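PDB 2A70: Emp47p (form2) from Saccharomyces cerevisiae, which takes part in the secretion of glycoproteins and is required for the exit of Emp46p from the endoplasmic reticulum. Local coordinates for residues Lys60-Met65 with Asp164-Asn169; Gly101-Asp106 with Gln130-Lys135. One frame throughout, in Å; residues are numbered along the deposited sequence.

Contact 1 (Lys60-Met65 with Asp164-Asn169); sequences KDSFTM and DLEDDN
The hydroxyl of S62 reaches into the turn that begins at D164 and does two jobs there. It donates to E166, with OG 2.6 Å from OE1, and it accepts the backbone amide of L165, whose N lies 2.8 Å from S62 OG in a bent bond, 144° at the hydrogen. OE1 is met on its syn side, 34° out of the carboxylate plane. E166 gets there by folding its chain at chi2 (71°), which brings its end back towards S62. Within the turn, D164 OD1 accepts from E166 N at 2.9 Å, the amide coming from above the carboxylate plane, an Asx turn that begins the link between strands 157-164 and 170-175. S62 stands just ahead of strand 63-72, the neighbour of 157-164 in one of the two antiparallel sheets of this legume-lectin-like β-sandwich; the backbone pairs F63 with Y163 and M65 with V161 carry the two strands on from here. L165 fills the other half of the close packing: its CD1 lies against the D61-S62 peptide, 3.4 Å from D61 C. Towards D61 the contact changes character, and water takes over from protein. One water accepts from S62 N and donates to D61 OD2 at 2.7 Å and to E166 OE2 at 2.9 Å. Because the water donates to both, it may soften the repulsion between D61 and E166. Farther out still, on an exposed margin, the side chain of K60 leads away to a salt bridge with D58, while K60 O lies 4.1 Å from L165 CD1.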
ATOM      1  N   LYS A  60     -15.722 -10.301  -4.887  1.00 10.84           N
ATOM      2  CA  LYS A  60     -17.044 -10.601  -5.404  1.00 16.45           C
ATOM      3  C   LYS A  60     -17.824  -9.343  -5.771  1.00 15.73           C
ATOM      4  O   LYS A  60     -18.798  -9.418  -6.528  1.00 22.14           O
ATOM      5  CB  LYS A  60     -17.838 -11.431  -4.370  1.00 23.31           C
ATOM      6  CG  LYS A  60     -17.331 -12.878  -4.229  1.00 31.16           C
ATOM      7  CD  LYS A  60     -18.156 -13.760  -5.140  1.00 40.74           C
ATOM      8  CE  LYS A  60     -17.787 -15.232  -5.035  1.00 43.45           C
ATOM      9  NZ  LYS A  60     -18.089 -15.719  -3.650  1.00 48.69           N
ATOM     10  N   ASP A  61     -17.432  -8.200  -5.211  1.00 14.04           N
ATOM     11  CA  ASP A  61     -18.188  -6.979  -5.311  1.00 12.56           C
ATOM     12  C   ASP A  61     -17.221  -5.783  -5.266  1.00 10.29           C
ATOM     13  O   ASP A  61     -16.068  -5.924  -4.896  1.00  9.25           O
ATOM     14  CB  ASP A  61     -19.200  -6.893  -4.171  1.00 18.93           C
ATOM     15  CG  ASP A  61     -20.437  -7.724  -4.510  1.00 24.97           C
ATOM     16  OD1 ASP A  61     -20.752  -8.566  -3.658  1.00 27.64           O
ATOM     17  OD2 ASP A  61     -20.936  -7.424  -5.632  1.00 32.63           O
ATOM     18  N   SER A  62     -17.713  -4.635  -5.638  1.00  8.09           N
ATOM     19  CA  SER A  62     -16.977  -3.380  -5.552  1.00  7.09           C
ATOM     20  C   SER A  62     -16.436  -3.158  -4.146  1.00  7.26           C
ATOM     21  O   SER A  62     -17.031  -3.616  -3.168  1.00  8.79           O
ATOM     22  CB  SER A  62     -17.906  -2.241  -5.932  1.00  6.81           C
ATOM     23  OG  SER A  62     -18.372  -2.446  -7.275  1.00  6.77           O
ATOM     24  N   PHE A  63     -15.354  -2.394  -4.049  1.00  6.81           N
ATOM     25  CA  PHE A  63     -14.742  -2.152  -2.752  1.00  7.06           C
ATOM     26  C   PHE A  63     -13.968  -0.822  -2.774  1.00  6.68           C
ATOM     27  O   PHE A  63     -13.616  -0.311  -3.834  1.00  6.95           O
ATOM     28  CB  PHE A  63     -13.829  -3.301  -2.296  1.00  9.06           C
ATOM     29  CG  PHE A  63     -12.608  -3.499  -3.148  1.00  8.55           C
ATOM     30  CD1 PHE A  63     -11.425  -2.856  -2.831  1.00 13.08           C
ATOM     31  CD2 PHE A  63     -12.579  -4.311  -4.278  1.00  8.50           C
ATOM     32  CE1 PHE A  63     -10.291  -2.991  -3.578  1.00 13.84           C
ATOM     33  CE2 PHE A  63     -11.409  -4.459  -5.038  1.00  8.24           C
ATOM     34  CZ  PHE A  63     -10.252  -3.801  -4.697  1.00 10.94           C
ATOM     35  N   THR A  64     -13.656  -0.407  -1.556  1.00  6.86           N
ATOM     36  CA  THR A  64     -12.811   0.738  -1.289  1.00  7.16           C
ATOM     37  C   THR A  64     -11.748   0.365  -0.228  1.00  8.10           C
ATOM     38  O   THR A  64     -12.123  -0.257   0.781  1.00  8.83           O
ATOM     39  CB  THR A  64     -13.643   1.884  -0.702  1.00  8.55           C
ATOM     40  OG1 THR A  64     -14.700   2.217  -1.624  1.00  8.85           O
ATOM     41  CG2 THR A  64     -12.866   3.178  -0.438  1.00  9.50           C
ATOM     42  N   MET A  65     -10.531   0.818  -0.453  1.00  7.87           N
ATOM     43  CA  MET A  65      -9.528   0.727   0.593  1.00  9.09           C
ATOM     44  C   MET A  65      -8.938   2.103   0.807  1.00  7.76           C
ATOM     45  O   MET A  65      -8.463   2.735  -0.149  1.00  8.44           O
ATOM     46  CB  MET A  65      -8.433  -0.213   0.127  1.00 13.38           C
ATOM     47  CG  MET A  65      -8.589  -1.695   0.269  0.54 16.61           C
ATOM     48  SD  MET A  65      -6.916  -2.307   0.077  0.54 19.69           S
ATOM     49  CE  MET A  65      -6.373  -1.505  -1.443  0.54 25.65           C
ATOM     50  N   ASP A 164     -14.913  -0.169  -8.875  1.00  6.19           N
ATOM     51  CA  ASP A 164     -16.341  -0.021  -9.073  1.00  6.80           C
ATOM     52  C   ASP A 164     -16.842  -0.888 -10.226  1.00  7.00           C
ATOM     53  O   ASP A 164     -16.789  -0.507 -11.405  1.00  7.32           O
ATOM     54  CB  ASP A 164     -16.696   1.460  -9.291  1.00  7.68           C
ATOM     55  CG  ASP A 164     -18.197   1.700  -9.187  1.00  8.14           C
ATOM     56  OD1 ASP A 164     -18.991   0.725  -9.088  1.00 11.10           O
ATOM     57  OD2 ASP A 164     -18.596   2.877  -9.229  1.00 10.60           O
ATOM     58  N   LEU A 165     -17.359  -2.085  -9.865  1.00  6.98           N
ATOM     59  CA  LEU A 165     -17.946  -2.980 -10.836  1.00  7.40           C
ATOM     60  C   LEU A 165     -19.213  -2.395 -11.458  1.00  9.23           C
ATOM     61  O   LEU A 165     -19.596  -2.875 -12.508  1.00 12.95           O
ATOM     62  CB  LEU A 165     -18.300  -4.339 -10.194  1.00  9.82           C
ATOM     63  CG  LEU A 165     -17.017  -5.091  -9.710  1.00 10.79           C
ATOM     64  CD1 LEU A 165     -17.435  -6.142  -8.677  1.00 12.24           C
ATOM     65  CD2 LEU A 165     -16.206  -5.697 -10.846  1.00 11.60           C
ATOM     66  N   GLU A 166     -19.821  -1.435 -10.797  1.00  9.79           N
ATOM     67  CA  GLU A 166     -21.082  -0.842 -11.257  1.00 11.57           C
ATOM     68  C   GLU A 166     -20.793   0.404 -12.093  1.00 12.12           C
ATOM     69  O   GLU A 166     -21.760   1.098 -12.453  1.00 16.28           O
ATOM     70  CB  GLU A 166     -21.994  -0.492 -10.091  1.00 11.31           C
ATOM     71  CG  GLU A 166     -22.585  -1.666  -9.374  1.00 11.04           C
ATOM     72  CD  GLU A 166     -21.570  -2.438  -8.553  1.00  9.08           C
ATOM     73  OE1 GLU A 166     -20.894  -1.841  -7.686  1.00  9.86           O
ATOM     74  OE2 GLU A 166     -21.514  -3.671  -8.773  1.00 12.72           O
ATOM     75  N   ASP A 167     -19.535   0.657 -12.454  1.00  9.13           N
ATOM     76  CA  ASP A 167     -19.159   1.762 -13.334  1.00  9.81           C
ATOM     77  C   ASP A 167     -18.155   1.205 -14.345  1.00  9.86           C
ATOM     78  O   ASP A 167     -17.145   1.837 -14.621  1.00  9.24           O
ATOM     79  CB  ASP A 167     -18.607   2.949 -12.555  1.00 11.15           C
ATOM     80  CG  ASP A 167     -18.524   4.235 -13.353  1.00 16.04           C
ATOM     81  OD1 ASP A 167     -19.027   4.259 -14.490  1.00 23.06           O
ATOM     82  OD2 ASP A 167     -17.961   5.211 -12.822  1.00 23.64           O
ATOM     83  N   ASP A 168     -18.449   0.028 -14.897  1.00 10.44           N
ATOM     84  CA  ASP A 168     -17.642  -0.654 -15.914  1.00 10.52           C
ATOM     85  C   ASP A 168     -16.198  -0.860 -15.464  1.00  9.47           C
ATOM     86  O   ASP A 168     -15.230  -0.637 -16.199  1.00  9.77           O
ATOM     87  CB  ASP A 168     -17.717   0.047 -17.303  1.00 12.95           C
ATOM     88  CG  ASP A 168     -19.106   0.098 -17.877  0.58 18.68           C
ATOM     89  OD1 ASP A 168     -19.743  -0.970 -17.949  0.58 31.14           O
ATOM     90  OD2 ASP A 168     -19.586   1.171 -18.266  0.58 25.00           O
ATOM     91  N   ASN A 169     -16.065  -1.364 -14.221  1.00  8.85           N
ATOM     92  CA  ASN A 169     -14.785  -1.789 -13.680  1.00  7.78           C
ATOM     93  C   ASN A 169     -13.823  -0.604 -13.565  1.00  6.29           C
ATOM     94  O   ASN A 169     -12.670  -0.719 -13.934  1.00  7.48           O
ATOM     95  CB  ASN A 169     -14.113  -2.925 -14.507  1.00 11.46           C
ATOM     96  CG  ASN A 169     -15.104  -3.987 -14.912  1.00  9.21           C
ATOM     97  OD1 ASN A 169     -15.708  -4.643 -14.066  1.00 11.29           O
ATOM     98  ND2 ASN A 169     -15.254  -4.135 -16.227  1.00 11.48           N
TER
HETATM   99  O   HOH W   1     -20.571  -4.771  -6.228  1.00 23.24           O

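Contact 2 (Gly101-Asp106 with Gln130-Lys135); sequences GPVNYD and QKPVDK
The carbonyl oxygen of V103 takes the backbone amide of V133, with N 3.0 Å from O and an angle of 162° at the hydrogen. It also receives a CA-H···O contact from P132, whose CA lies 3.3 Å from V103 O, so two successive residues of the 130-135 loop face one oxygen. Around this polar point the side chains close in. V103 divides its two methyls: CG1 meets P132 CB at 3.9 Å, while CG2, anti to the backbone N, lies 3.8 Å from CG2 of V133 and 3.7 Å from CD of K135. The two valine side chains run antiparallel alongside one another, whereas the lysine chain lies roughly perpendicular to V103 and carries its amine on to the carbonyl of Q97. V133 spends its other methyl on Y105: CG1 comes within 3.8 Å of ring atom CE2. That ring is set edge-to-face against W85 of strand 81-88, so V133 reaches the aromatic packing on the sheet through it. N127, at the end of strand 121-128, gives ND2 to the carbonyl of K131 and, weakly, to that of Y105. This is loop-on-loop packing beside the strand ends of one sheet of a β-sandwich of the concanavalin-like lectin type, joining the connection before strand 108-113 to the one that follows strand 121-128.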
ATOM      1  N   GLY A 101       7.938  -6.760  -0.287  1.00  6.58           N
ATOM      2  CA  GLY A 101       6.733  -7.450  -0.727  1.00  6.74           C
ATOM      3  C   GLY A 101       7.074  -8.287  -1.959  1.00  6.42           C
ATOM      4  O   GLY A 101       8.244  -8.433  -2.347  1.00  7.45           O
ATOM      5  N   PRO A 102       6.040  -8.885  -2.559  1.00  7.19           N
ATOM      6  CA  PRO A 102       6.289  -9.910  -3.589  1.00  7.13           C
ATOM      7  C   PRO A 102       6.633  -9.362  -4.960  1.00  6.89           C
ATOM      8  O   PRO A 102       5.882  -8.614  -5.552  1.00  8.73           O
ATOM      9  CB  PRO A 102       4.964 -10.667  -3.606  1.00  7.95           C
ATOM     10  CG  PRO A 102       3.951  -9.618  -3.243  1.00  7.91           C
ATOM     11  CD  PRO A 102       4.648  -8.819  -2.135  1.00  6.87           C
ATOM     12  N   VAL A 103       7.757  -9.817  -5.534  1.00  7.50           N
ATOM     13  CA  VAL A 103       8.172  -9.385  -6.877  1.00  7.03           C
ATOM     14  C   VAL A 103       7.413 -10.141  -7.954  1.00  6.98           C
ATOM     15  O   VAL A 103       7.379  -9.675  -9.117  1.00  8.53           O
ATOM     16  CB  VAL A 103       9.710  -9.557  -7.017  1.00  7.32           C
ATOM     17  CG1 VAL A 103      10.146 -11.032  -7.161  1.00  8.97           C
ATOM     18  CG2 VAL A 103      10.244  -8.698  -8.149  1.00  9.19           C
ATOM     19  N   ASN A 104       6.811 -11.275  -7.589  1.00  8.62           N
ATOM     20  CA  ASN A 104       6.086 -12.140  -8.520  1.00  8.69           C
ATOM     21  C   ASN A 104       4.610 -12.121  -8.276  1.00  8.57           C
ATOM     22  O   ASN A 104       3.958 -13.149  -8.416  1.00  9.42           O
ATOM     23  CB  ASN A 104       6.532 -13.624  -8.313  1.00 11.64           C
ATOM     24  CG  ASN A 104       6.389 -14.120  -6.853  1.00 12.98           C
ATOM     25  OD1 ASN A 104       6.208 -13.365  -5.887  1.00 13.10           O
ATOM     26  ND2 ASN A 104       6.495 -15.441  -6.681  1.00 24.62           N
ATOM     27  N   TYR A 105       4.082 -10.960  -7.891  1.00  8.52           N
ATOM     28  CA  TYR A 105       2.672 -10.835  -7.498  1.00  7.66           C
ATOM     29  C   TYR A 105       1.720 -10.963  -8.655  1.00  6.82           C
ATOM     30  O   TYR A 105       2.077 -10.749  -9.863  1.00  8.17           O
ATOM     31  CB  TYR A 105       2.497  -9.470  -6.806  1.00  7.36           C
ATOM     32  CG  TYR A 105       2.692  -8.258  -7.703  1.00  6.18           C
ATOM     33  CD1 TYR A 105       1.631  -7.609  -8.288  1.00  5.93           C
ATOM     34  CD2 TYR A 105       3.973  -7.755  -7.944  1.00  6.58           C
ATOM     35  CE1 TYR A 105       1.784  -6.501  -9.103  1.00  6.32           C
ATOM     36  CE2 TYR A 105       4.170  -6.645  -8.785  1.00  6.95           C
ATOM     37  CZ  TYR A 105       3.059  -6.048  -9.329  1.00  6.01           C
ATOM     38  OH  TYR A 105       3.231  -4.940 -10.167  1.00  6.93           O
ATOM     39  N   ASP A 106       0.486 -11.277  -8.362  1.00  7.11           N
ATOM     40  CA  ASP A 106      -0.639 -11.329  -9.286  1.00  6.99           C
ATOM     41  C   ASP A 106      -1.666 -10.343  -8.784  1.00  6.21           C
ATOM     42  O   ASP A 106      -2.434 -10.631  -7.874  1.00  7.95           O
ATOM     43  CB  ASP A 106      -1.180 -12.753  -9.274  1.00  8.94           C
ATOM     44  CG  ASP A 106      -2.403 -12.948 -10.155  1.00 10.58           C
ATOM     45  OD1 ASP A 106      -2.789 -11.969 -10.853  1.00 13.10           O
ATOM     46  OD2 ASP A 106      -2.910 -14.094 -10.163  1.00 14.05           O
ATOM     47  N   GLN A 130       2.974 -14.623 -13.362  1.00 10.23           N
ATOM     48  CA  GLN A 130       3.634 -15.600 -14.220  1.00 11.08           C
ATOM     49  C   GLN A 130       5.146 -15.520 -14.037  1.00 14.92           C
ATOM     50  O   GLN A 130       5.790 -16.579 -14.092  1.00 24.18           O
ATOM     51  CB  GLN A 130       3.255 -15.388 -15.684  1.00 11.76           C
ATOM     52  CG  GLN A 130       1.813 -15.713 -16.048  1.00 17.98           C
ATOM     53  CD  GLN A 130       1.488 -15.650 -17.522  1.00 20.21           C
ATOM     54  OE1 GLN A 130       2.255 -15.308 -18.448  1.00 33.41           O
ATOM     55  NE2 GLN A 130       0.258 -15.995 -17.928  1.00 33.86           N
ATOM     56  N   LYS A 131       5.643 -14.321 -13.824  1.00 12.86           N
ATOM     57  CA  LYS A 131       7.077 -14.067 -13.662  1.00 14.67           C
ATOM     58  C   LYS A 131       7.311 -12.903 -12.752  1.00 13.76           C
ATOM     59  O   LYS A 131       6.390 -12.112 -12.546  1.00 15.66           O
ATOM     60  CB  LYS A 131       7.670 -13.818 -15.051  1.00 17.75           C
ATOM     61  CG  LYS A 131       7.888 -15.144 -15.801  1.00 23.13           C
ATOM     62  CD  LYS A 131       8.832 -16.149 -15.107  1.00 23.59           C
ATOM     63  CE  LYS A 131       8.850 -17.498 -15.823  1.00 17.89           C
ATOM     64  NZ  LYS A 131       9.456 -17.347 -17.192  1.00 23.56           N
ATOM     65  N   PRO A 132       8.514 -12.776 -12.162  1.00 11.71           N
ATOM     66  CA  PRO A 132       8.853 -11.550 -11.453  1.00  9.89           C
ATOM     67  C   PRO A 132       8.882 -10.339 -12.361  1.00  9.76           C
ATOM     68  O   PRO A 132       9.328 -10.417 -13.522  1.00 14.92           O
ATOM     69  CB  PRO A 132      10.285 -11.823 -10.971  1.00 11.04           C
ATOM     70  CG  PRO A 132      10.396 -13.322 -10.895  1.00 15.55           C
ATOM     71  CD  PRO A 132       9.595 -13.782 -12.093  1.00 13.69           C
ATOM     72  N   VAL A 133       8.426  -9.197 -11.867  1.00  9.53           N
ATOM     73  CA  VAL A 133       8.583  -7.964 -12.648  1.00  9.24           C
ATOM     74  C   VAL A 133      10.066  -7.623 -12.748  1.00  9.06           C
ATOM     75  O   VAL A 133      10.915  -8.029 -11.946  1.00 10.05           O
ATOM     76  CB  VAL A 133       7.782  -6.815 -11.992  1.00  8.84           C
ATOM     77  CG1 VAL A 133       6.297  -7.184 -11.939  1.00 10.57           C
ATOM     78  CG2 VAL A 133       8.353  -6.464 -10.618  1.00  9.24           C
ATOM     79  N   ASP A 134      10.382  -6.815 -13.759  1.00 10.36           N
ATOM     80  CA  ASP A 134      11.755  -6.340 -13.952  1.00  9.93           C
ATOM     81  C   ASP A 134      11.989  -5.096 -13.158  1.00 10.37           C
ATOM     82  O   ASP A 134      11.473  -4.032 -13.554  1.00 10.10           O
ATOM     83  CB  ASP A 134      11.980  -6.057 -15.430  1.00 12.46           C
ATOM     84  CG  ASP A 134      13.372  -5.636 -15.800  1.00 11.64           C
ATOM     85  OD1 ASP A 134      14.204  -5.277 -14.930  1.00 14.12           O
ATOM     86  OD2 ASP A 134      13.711  -5.678 -16.994  1.00 18.61           O
ATOM     87  N   LYS A 135      12.683  -5.278 -12.026  1.00 11.18           N
ATOM     88  CA  LYS A 135      12.785  -4.097 -11.138  1.00 12.92           C
ATOM     89  C   LYS A 135      13.529  -2.977 -11.832  1.00 13.72           C
ATOM     90  O   LYS A 135      13.363  -1.772 -11.554  1.00 17.44           O
ATOM     91  CB  LYS A 135      13.387  -4.523  -9.774  1.00 14.19           C
ATOM     92  CG  LYS A 135      12.384  -5.410  -9.029  1.00 16.47           C
ATOM     93  CD  LYS A 135      12.923  -6.211  -7.848  1.00 22.96           C
ATOM     94  CE  LYS A 135      13.837  -5.443  -6.963  1.00 21.72           C
ATOM     95  NZ  LYS A 135      14.634  -6.261  -6.008  1.00 24.27           N
TER

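In the fold
From the N terminus, the chain first forms the early strands, including 48-58, and then enters strand 63-72 through 60-65, the first half of contact 1. It crosses to the other sheet in strand 81-88 and runs on through the long loop holding 101-106. Strands 108-113 and 121-128 follow, and 130-135 then returns to that loop, so contact 2 closes an excursion of 23 residues. Only after helix 138-141, strand 144-147 and strand 157-164, at whose end D164 lies, does 164-169 close the wider loop of contact 1. Contact 2 therefore opens and closes within contact 1. Their centres are 25 Å apart and they do not touch: contact 1 belongs to the sheet containing 63-72, contact 2 to loops of the other.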